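Local coordinates for Wnt inhibitor of Dorsal protein (Drosophila melanogaster, PDB 4KRR) that is a secreted Wnt-family signalling ligand, probably binding frizzled receptors and acting through them on genes in the nucleus, represented here by its N-terminal domain and linker, at residues P92-A100 against E149-P157; W8-A19 against S62-D73. All coordinates share one frame; numbering follows the deposited sequence.

Overall arrangement
Helix 53-75 links the two contacts in this N-terminal domain-linker fragment. Interaction 2 packs it against helix 8-26; the centre of this contact lies about 8 Å from that of the chain. Interaction 1, where residues 92-97 meet strand 149-155, sits farther out, about 16 Å from the centre of the chain and about 16 Å from the centre of interaction 2. Another side of helix 53-75 joins them: His-68 NE2 lies 2.9 Å from Lys-156 O, a probable hydrogen bond, and Thr-71 packs against Pro-97 and Ala-100. A sodium ion bound at Cys-74, Ile-79 and Cys-82 lies near both contacts, about 6 Å from the side chain of Asp-73 and about 7 Å from that of Cys-93.

Interaction 1 (P92-A100 against E149-P157); sequences PCAHEPTKA and EECVAVLKP
His-95 lies against Val-154 and Leu-155 on strand 149-155, one arm of the two-stranded antiparallel hairpin formed with strand 130-136. Residues 92-97, which lead into helix 97-107, run along this strand in much the same direction, 23° apart. The one backbone bond across the contact goes from His-95 N to Ala-153 O, 2.6 Å long and nearly straight at 168°. With CG beside that same backbone N (chi1 -73°), the imidazole is turned onto the strand. Val-154 CA sits over one face of the His-95 ring in a CH-pi contact, 3.8 Å from its centroid; Val-154 CG1 lies over a face too, 3.6 Å from His-95 CD2, while Leu-155 CG meets the ring edge in plane. An alanine in place of the histidine would probably leave Val-154 CA and CG1 without the ring face they pack on and open a gap beside Leu-155 CG. Helix 53-75 also touches this ring, through Thr-71 and Ala-75. Farther back along the strand, Val-152 points toward residues 92-94: its CG1 is 3.7 Å from Pro-92 CB, and its CB is 3.9 Å from Ala-94 CA. At the helix end, Leu-155 CD2 meets Pro-97 CB at 4.2 Å.

Interaction 2 (W8-A19 against S62-D73); sequences WEDITGKGLKQA and SMAAIVHTLTKD
Ile-66 packs as a knob against helix 8-26, in a hole made by Ile-11, Thr-12, Gly-15 and Leu-16. At CB the side chain forks. The CG2 branch, anti to the backbone N, touches Ile-11 CG2 at 3.8 Å and comes to the edge of the Trp-8 ring, near its plane, 4.2 Å from CZ3. The other branch stretches out in extended form (chi2 178°): CG1 passes Gly-15 CA at 4.2 Å, and the terminal CD1 lies 4.1 Å from Thr-12 CG2, with Leu-16 CD2 a little farther off. The packing is reciprocal, for Ile-11 sits as a knob among Ile-66, Thr-69, Leu-70 and Asp-73. Gly-15 faces the partner helix, where a CB would run into Ile-66 CG1, and with only hydrogen there the axes approach to 7.7 Å. One turn on, Ala-19 CB meets Ala-65 CB at 3.7 Å. Thr-69 turns its hydroxyl back to its own helix, OG1 donating to Ala-65 O at 2.7 Å, while its CG2 lies beside Lys-14 CE. That lysine, bent at chi3, forms a salt bridge with Asp-73 OD2, although the modelled separation is doubtfully short. On the other flank, Trp-8 CH2 touches Leu-70 CD2, and the indole also stacks with His-107. With helices crossing at 125°, small residues at the crossing and interlocked isoleucines, this is close knobs-into-holes helix packing within the mainly helical N-terminal domain of a Wnt protein.

Interaction 1 (P92-A100 against E149-P157)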
loop_
_atom_site.group_PDB
_atom_site.type_symbol
_atom_site.label_atom_id
_atom_site.label_comp_id
_atom_site.label_asym_id
_atom_site.label_seq_id
_atom_site.Cartn_x
_atom_site.Cartn_y
_atom_site.Cartn_z
ATOM N N PRO A 92 -5.173 -15.404 18.473
ATOM C CA PRO A 92 -4.337 -15.233 17.281
ATOM C C PRO A 92 -5.178 -15.144 16.013
ATOM O O PRO A 92 -5.791 -16.135 15.617
ATOM C CB PRO A 92 -3.497 -16.512 17.264
ATOM C CG PRO A 92 -3.415 -16.919 18.691
ATOM C CD PRO A 92 -4.740 -16.548 19.294
ATOM N N CYS A 93 -5.204 -13.970 15.388
ATOM C CA CYS A 93 -6.020 -13.757 14.195
ATOM C C CYS A 93 -5.170 -13.477 12.958
ATOM O O CYS A 93 -4.392 -12.524 12.929
ATOM C CB CYS A 93 -7.004 -12.607 14.421
ATOM S SG CYS A 93 -8.143 -12.326 13.050
ATOM N N ALA A 94 -5.332 -14.310 11.934
ATOM C CA ALA A 94 -4.558 -14.174 10.706
ATOM C C ALA A 94 -4.990 -12.957 9.897
ATOM O O ALA A 94 -6.178 -12.641 9.813
ATOM C CB ALA A 94 -4.672 -15.436 9.863
ATOM N N HIS A 95 -4.018 -12.277 9.301
ATOM C CA HIS A 95 -4.308 -11.108 8.484
ATOM C C HIS A 95 -5.042 -11.504 7.211
ATOM O O HIS A 95 -4.796 -12.571 6.647
ATOM C CB HIS A 95 -3.024 -10.347 8.151
ATOM C CG HIS A 95 -2.457 -9.587 9.308
ATOM N ND1 HIS A 95 -1.620 -8.503 9.148
ATOM C CD2 HIS A 95 -2.607 -9.752 10.643
ATOM C CE1 HIS A 95 -1.280 -8.033 10.336
ATOM N NE2 HIS A 95 -1.866 -8.774 11.261
ATOM N N GLU A 96 -5.951 -10.638 6.773
ATOM C CA GLU A 96 -6.735 -10.874 5.567
ATOM C C GLU A 96 -6.664 -9.660 4.644
ATOM O O GLU A 96 -7.613 -8.878 4.570
ATOM C CB GLU A 96 -8.192 -11.177 5.932
ATOM C CG GLU A 96 -8.372 -12.440 6.765
ATOM C CD GLU A 96 -9.780 -12.593 7.311
ATOM O OE1 GLU A 96 -10.204 -11.743 8.123
ATOM O OE2 GLU A 96 -10.462 -13.566 6.929
ATOM N N PRO A 97 -5.534 -9.502 3.936
ATOM C CA PRO A 97 -5.313 -8.339 3.069
ATOM C C PRO A 97 -6.310 -8.259 1.915
ATOM O O PRO A 97 -6.666 -7.160 1.494
ATOM C CB PRO A 97 -3.892 -8.560 2.535
ATOM C CG PRO A 97 -3.647 -10.024 2.677
ATOM C CD PRO A 97 -4.399 -10.442 3.901
ATOM N N THR A 98 -6.757 -9.406 1.417
ATOM C CA THR A 98 -7.719 -9.430 0.321
ATOM C C THR A 98 -9.057 -8.820 0.741
ATOM O O THR A 98 -9.669 -8.067 -0.018
ATOM C CB THR A 98 -7.927 -10.859 -0.215
ATOM O OG1 THR A 98 -6.685 -11.353 -0.733
ATOM C CG2 THR A 98 -8.971 -10.873 -1.322
ATOM N N LYS A 99 -9.499 -9.140 1.955
ATOM C CA LYS A 99 -10.715 -8.553 2.507
ATOM C C LYS A 99 -10.578 -7.036 2.594
ATOM O O LYS A 99 -11.506 -6.297 2.258
ATOM C CB LYS A 99 -11.011 -9.124 3.895
ATOM C CG LYS A 99 -11.288 -10.618 3.922
ATOM C CD LYS A 99 -12.572 -10.958 3.187
ATOM C CE LYS A 99 -12.955 -12.413 3.401
ATOM N NZ LYS A 99 -13.170 -12.719 4.843
ATOM N N ALA A 100 -9.410 -6.582 3.041
ATOM C CA ALA A 100 -9.135 -5.158 3.192
ATOM C C ALA A 100 -9.068 -4.458 1.840
ATOM O O ALA A 100 -9.535 -3.328 1.694
ATOM C CB ALA A 100 -7.845 -4.949 3.964
ATOM N N GLU A 149 4.333 -23.201 20.103
ATOM C CA GLU A 149 3.831 -21.910 19.654
ATOM C C GLU A 149 2.740 -22.047 18.597
ATOM O O GLU A 149 2.678 -23.045 17.877
ATOM C CB GLU A 149 4.975 -21.035 19.138
ATOM C CG GLU A 149 6.026 -20.726 20.190
ATOM C CD GLU A 149 6.995 -19.647 19.757
ATOM O OE1 GLU A 149 6.584 -18.747 18.996
ATOM O OE2 GLU A 149 8.170 -19.700 20.179
ATOM N N GLU A 150 1.875 -21.040 18.522
ATOM C CA GLU A 150 0.806 -21.017 17.533
ATOM C C GLU A 150 1.045 -19.875 16.551
ATOM O O GLU A 150 1.239 -18.728 16.952
ATOM C CB GLU A 150 -0.557 -20.874 18.214
ATOM C CG GLU A 150 -1.741 -21.157 17.304
ATOM C CD GLU A 150 -3.042 -21.285 18.069
ATOM O OE1 GLU A 150 -4.072 -21.613 17.444
ATOM O OE2 GLU A 150 -3.033 -21.059 19.298
ATOM N N CYS A 151 1.036 -20.198 15.263
ATOM C CA CYS A 151 1.407 -19.235 14.236
ATOM C C CYS A 151 0.215 -18.837 13.370
ATOM O O CYS A 151 -0.657 -19.657 13.083
ATOM C CB CYS A 151 2.519 -19.816 13.357
ATOM S SG CYS A 151 3.926 -20.517 14.275
ATOM N N VAL A 152 0.183 -17.570 12.965
ATOM C CA VAL A 152 -0.826 -17.076 12.032
ATOM C C VAL A 152 -0.170 -16.213 10.959
ATOM O O VAL A 152 0.931 -15.695 11.154
ATOM C CB VAL A 152 -1.922 -16.244 12.736
ATOM C CG1 VAL A 152 -2.727 -17.110 13.692
ATOM C CG2 VAL A 152 -1.310 -15.054 13.460
ATOM N N ALA A 153 -0.849 -16.063 9.827
ATOM C CA ALA A 153 -0.337 -15.253 8.729
ATOM C C ALA A 153 -0.510 -13.768 9.025
ATOM O O ALA A 153 -1.592 -13.327 9.400
ATOM C CB ALA A 153 -1.033 -15.619 7.428
ATOM N N VAL A 154 0.565 -13.003 8.864
ATOM C CA VAL A 154 0.511 -11.557 9.052
ATOM C C VAL A 154 1.265 -10.847 7.934
ATOM O O VAL A 154 2.162 -11.423 7.318
ATOM C CB VAL A 154 1.114 -11.127 10.408
ATOM C CG1 VAL A 154 0.268 -11.644 11.562
ATOM C CG2 VAL A 154 2.552 -11.604 10.530
ATOM N N LEU A 155 0.891 -9.599 7.669
ATOM C CA LEU A 155 1.590 -8.790 6.679
ATOM C C LEU A 155 2.980 -8.426 7.183
ATOM O O LEU A 155 3.170 -8.201 8.379
ATOM C CB LEU A 155 0.805 -7.512 6.375
ATOM C CG LEU A 155 -0.435 -7.631 5.488
ATOM C CD1 LEU A 155 -1.133 -6.287 5.365
ATOM C CD2 LEU A 155 -0.052 -8.159 4.117
ATOM N N LYS A 156 3.947 -8.367 6.267
ATOM C CA LYS A 156 5.301 -7.931 6.597
ATOM C C LYS A 156 5.261 -6.550 7.233
ATOM O O LYS A 156 4.287 -5.816 7.058
ATOM C CB LYS A 156 6.169 -7.855 5.335
ATOM C CG LYS A 156 6.375 -9.161 4.607
ATOM C CD LYS A 156 7.336 -8.983 3.440
ATOM C CE LYS A 156 6.832 -7.937 2.457
ATOM N NZ LYS A 156 7.738 -7.798 1.283
ATOM N N PRO A 157 6.318 -6.190 7.981
ATOM C CA PRO A 157 6.448 -4.801 8.430
ATOM C C PRO A 157 6.396 -3.863 7.228
ATOM O O PRO A 157 6.892 -4.213 6.155
ATOM C CB PRO A 157 7.832 -4.767 9.092
ATOM C CG PRO A 157 8.505 -6.061 8.704
ATOM C CD PRO A 157 7.402 -7.040 8.497
#

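Interaction 2 (W8-A19 against S62-D73)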
loop_
_atom_site.group_PDB
_atom_site.type_symbol
_atom_site.label_atom_id
_atom_site.label_comp_id
_atom_site.label_asym_id
_atom_site.label_seq_id
_atom_site.Cartn_x
_atom_site.Cartn_y
_atom_site.Cartn_z
ATOM N N TRP A 8 -13.182 5.591 8.373
ATOM C CA TRP A 8 -12.239 5.832 7.288
ATOM C C TRP A 8 -11.348 7.041 7.553
ATOM O O TRP A 8 -10.257 7.148 6.996
ATOM C CB TRP A 8 -12.968 5.975 5.950
ATOM C CG TRP A 8 -13.341 4.655 5.345
ATOM C CD1 TRP A 8 -14.591 4.115 5.260
ATOM C CD2 TRP A 8 -12.449 3.701 4.754
ATOM N NE1 TRP A 8 -14.534 2.888 4.644
ATOM C CE2 TRP A 8 -13.230 2.610 4.325
ATOM C CE3 TRP A 8 -11.066 3.666 4.544
ATOM C CZ2 TRP A 8 -12.676 1.495 3.699
ATOM C CZ3 TRP A 8 -10.518 2.559 3.921
ATOM C CH2 TRP A 8 -11.321 1.489 3.507
ATOM N N GLU A 9 -11.814 7.942 8.410
ATOM C CA GLU A 9 -11.035 9.118 8.781
ATOM C C GLU A 9 -9.791 8.727 9.576
ATOM O O GLU A 9 -8.698 9.232 9.326
ATOM C CB GLU A 9 -11.895 10.093 9.588
ATOM C CG GLU A 9 -11.133 11.288 10.141
ATOM C CD GLU A 9 -12.033 12.265 10.873
ATOM O OE1 GLU A 9 -13.003 12.757 10.257
ATOM O OE2 GLU A 9 -11.775 12.540 12.064
ATOM N N ASP A 10 -9.965 7.819 10.531
ATOM C CA ASP A 10 -8.859 7.372 11.369
ATOM C C ASP A 10 -7.907 6.460 10.602
ATOM O O ASP A 10 -6.689 6.558 10.746
ATOM C CB ASP A 10 -9.386 6.656 12.614
ATOM C CG ASP A 10 -10.306 7.530 13.440
ATOM O OD1 ASP A 10 -10.177 8.769 13.362
ATOM O OD2 ASP A 10 -11.158 6.978 14.168
ATOM N N ILE A 11 -8.471 5.572 9.789
ATOM C CA ILE A 11 -7.676 4.641 8.996
ATOM C C ILE A 11 -6.781 5.383 8.006
ATOM O O ILE A 11 -5.577 5.130 7.933
ATOM C CB ILE A 11 -8.571 3.644 8.234
ATOM C CG1 ILE A 11 -9.263 2.699 9.217
ATOM C CG2 ILE A 11 -7.752 2.841 7.239
ATOM C CD1 ILE A 11 -8.302 1.815 9.986
ATOM N N THR A 12 -7.379 6.303 7.256
ATOM C CA THR A 12 -6.646 7.111 6.287
ATOM C C THR A 12 -5.588 7.970 6.972
ATOM O O THR A 12 -4.458 8.075 6.496
ATOM C CB THR A 12 -7.597 8.021 5.479
ATOM O OG1 THR A 12 -8.550 7.212 4.777
ATOM C CG2 THR A 12 -6.821 8.863 4.479
ATOM N N GLY A 13 -5.964 8.579 8.092
ATOM C CA GLY A 13 -5.053 9.407 8.861
ATOM C C GLY A 13 -3.790 8.677 9.277
ATOM O O GLY A 13 -2.681 9.158 9.044
ATOM N N LYS A 14 -3.962 7.506 9.889
ATOM C CA LYS A 14 -2.834 6.690 10.329
ATOM C C LYS A 14 -2.059 6.156 9.132
ATOM O O LYS A 14 -0.828 6.100 9.154
ATOM C CB LYS A 14 -3.304 5.523 11.207
ATOM C CG LYS A 14 -3.851 5.929 12.573
ATOM C CD LYS A 14 -4.115 4.713 13.462
ATOM C CE LYS A 14 -5.178 3.794 12.876
ATOM N NZ LYS A 14 -5.350 2.532 13.662
ATOM N N GLY A 15 -2.782 5.767 8.087
ATOM C CA GLY A 15 -2.152 5.284 6.872
ATOM C C GLY A 15 -1.247 6.314 6.219
ATOM O O GLY A 15 -0.094 6.023 5.906
ATOM N N LEU A 16 -1.767 7.522 6.018
ATOM C CA LEU A 16 -1.003 8.586 5.371
ATOM C C LEU A 16 0.212 9.022 6.192
ATOM O O LEU A 16 1.238 9.406 5.632
ATOM C CB LEU A 16 -1.898 9.789 5.064
ATOM C CG LEU A 16 -3.017 9.535 4.053
ATOM C CD1 LEU A 16 -3.761 10.822 3.732
ATOM C CD2 LEU A 16 -2.464 8.897 2.789
ATOM N N LYS A 17 0.094 8.967 7.514
ATOM C CA LYS A 17 1.224 9.291 8.378
ATOM C C LYS A 17 2.340 8.269 8.183
ATOM O O LYS A 17 3.509 8.631 8.044
ATOM C CB LYS A 17 0.799 9.343 9.846
ATOM C CG LYS A 17 1.931 9.688 10.805
ATOM C CD LYS A 17 1.447 9.714 12.247
ATOM C CE LYS A 17 2.589 10.002 13.211
ATOM N NZ LYS A 17 2.124 10.055 14.626
ATOM N N GLN A 18 1.966 6.994 8.163
ATOM C CA GLN A 18 2.919 5.916 7.937
ATOM C C GLN A 18 3.514 6.018 6.536
ATOM O O GLN A 18 4.720 5.839 6.347
ATOM C CB GLN A 18 2.239 4.556 8.126
ATOM C CG GLN A 18 3.104 3.359 7.757
ATOM C CD GLN A 18 4.329 3.219 8.644
ATOM O OE1 GLN A 18 5.430 3.636 8.277
ATOM N NE2 GLN A 18 4.146 2.625 9.818
ATOM N N ALA A 19 2.659 6.318 5.563
ATOM C CA ALA A 19 3.080 6.435 4.173
ATOM C C ALA A 19 4.076 7.574 3.993
ATOM O O ALA A 19 5.068 7.433 3.275
ATOM C CB ALA A 19 1.872 6.632 3.267
ATOM N N SER A 62 0.656 5.289 -0.431
ATOM C CA SER A 62 -0.462 5.730 0.396
ATOM C C SER A 62 -1.547 4.661 0.465
ATOM O O SER A 62 -2.043 4.343 1.545
ATOM C CB SER A 62 -1.037 7.049 -0.126
ATOM O OG SER A 62 -0.042 8.058 -0.136
ATOM N N MET A 63 -1.911 4.112 -0.691
ATOM C CA MET A 63 -2.859 3.007 -0.750
ATOM C C MET A 63 -2.369 1.812 0.057
ATOM O O MET A 63 -3.131 1.207 0.809
ATOM C CB MET A 63 -3.088 2.570 -2.195
ATOM C CG MET A 63 -3.871 1.274 -2.310
ATOM S SD MET A 63 -4.134 0.754 -4.009
ATOM C CE MET A 63 -4.915 -0.837 -3.750
ATOM N N ALA A 64 -1.093 1.477 -0.109
ATOM C CA ALA A 64 -0.503 0.334 0.578
ATOM C C ALA A 64 -0.535 0.505 2.093
ATOM O O ALA A 64 -0.806 -0.445 2.828
ATOM C CB ALA A 64 0.924 0.103 0.096
ATOM N N ALA A 65 -0.263 1.721 2.555
ATOM C CA ALA A 65 -0.227 2.003 3.986
ATOM C C ALA A 65 -1.621 1.963 4.597
ATOM O O ALA A 65 -1.795 1.542 5.739
ATOM C CB ALA A 65 0.428 3.347 4.245
ATOM N N ILE A 66 -2.610 2.407 3.831
ATOM C CA ILE A 66 -3.992 2.401 4.290
ATOM C C ILE A 66 -4.513 0.971 4.403
ATOM O O ILE A 66 -5.162 0.614 5.388
ATOM C CB ILE A 66 -4.898 3.235 3.356
ATOM C CG1 ILE A 66 -4.526 4.717 3.450
ATOM C CG2 ILE A 66 -6.365 3.043 3.709
ATOM C CD1 ILE A 66 -5.329 5.610 2.529
ATOM N N VAL A 67 -4.217 0.155 3.394
ATOM C CA VAL A 67 -4.637 -1.244 3.386
ATOM C C VAL A 67 -3.904 -2.050 4.460
ATOM O O VAL A 67 -4.498 -2.897 5.130
ATOM C CB VAL A 67 -4.436 -1.888 1.994
ATOM C CG1 VAL A 67 -4.749 -3.378 2.037
ATOM C CG2 VAL A 67 -5.307 -1.189 0.953
ATOM N N HIS A 68 -2.614 -1.772 4.626
ATOM C CA HIS A 68 -1.815 -2.414 5.664
ATOM C C HIS A 68 -2.385 -2.088 7.041
ATOM O O HIS A 68 -2.474 -2.955 7.910
ATOM C CB HIS A 68 -0.357 -1.952 5.574
ATOM C CG HIS A 68 0.579 -2.701 6.473
ATOM N ND1 HIS A 68 0.704 -2.422 7.818
ATOM C CD2 HIS A 68 1.450 -3.705 6.216
ATOM C CE1 HIS A 68 1.604 -3.228 8.352
ATOM N NE2 HIS A 68 2.074 -4.016 7.401
ATOM N N THR A 69 -2.774 -0.831 7.228
ATOM C CA THR A 69 -3.356 -0.388 8.489
ATOM C C THR A 69 -4.702 -1.066 8.723
ATOM O O THR A 69 -4.981 -1.551 9.820
ATOM C CB THR A 69 -3.541 1.143 8.519
ATOM O OG1 THR A 69 -2.267 1.782 8.370
ATOM C CG2 THR A 69 -4.172 1.585 9.831
ATOM N N LEU A 70 -5.526 -1.105 7.679
ATOM C CA LEU A 70 -6.856 -1.699 7.760
ATOM C C LEU A 70 -6.790 -3.202 8.009
ATOM O O LEU A 70 -7.549 -3.741 8.814
ATOM C CB LEU A 70 -7.653 -1.408 6.484
ATOM C CG LEU A 70 -9.048 -2.028 6.401
ATOM C CD1 LEU A 70 -9.915 -1.562 7.562
ATOM C CD2 LEU A 70 -9.710 -1.704 5.066
ATOM N N THR A 71 -5.880 -3.874 7.312
ATOM C CA THR A 71 -5.686 -5.308 7.485
ATOM C C THR A 71 -5.242 -5.632 8.910
ATOM O O THR A 71 -5.776 -6.543 9.550
ATOM C CB THR A 71 -4.625 -5.848 6.510
ATOM O OG1 THR A 71 -4.997 -5.521 5.166
ATOM C CG2 THR A 71 -4.488 -7.359 6.645
ATOM N N LYS A 72 -4.266 -4.875 9.400
ATOM C CA LYS A 72 -3.697 -5.111 10.723
ATOM C C LYS A 72 -4.705 -4.827 11.830
ATOM O O LYS A 72 -4.863 -5.624 12.755
ATOM C CB LYS A 72 -2.438 -4.264 10.921
ATOM C CG LYS A 72 -1.675 -4.563 12.199
ATOM C CD LYS A 72 -0.370 -3.785 12.257
ATOM C CE LYS A 72 0.446 -4.162 13.484
ATOM N NZ LYS A 72 1.733 -3.416 13.554
ATOM N N ASP A 73 -5.388 -3.691 11.731
ATOM C CA ASP A 73 -6.361 -3.294 12.744
ATOM C C ASP A 73 -7.556 -4.241 12.806
ATOM O O ASP A 73 -8.112 -4.474 13.880
ATOM C CB ASP A 73 -6.825 -1.856 12.511
ATOM C CG ASP A 73 -5.759 -0.839 12.864
ATOM O OD1 ASP A 73 -4.564 -1.203 12.858
ATOM O OD2 ASP A 73 -6.116 0.323 13.148
#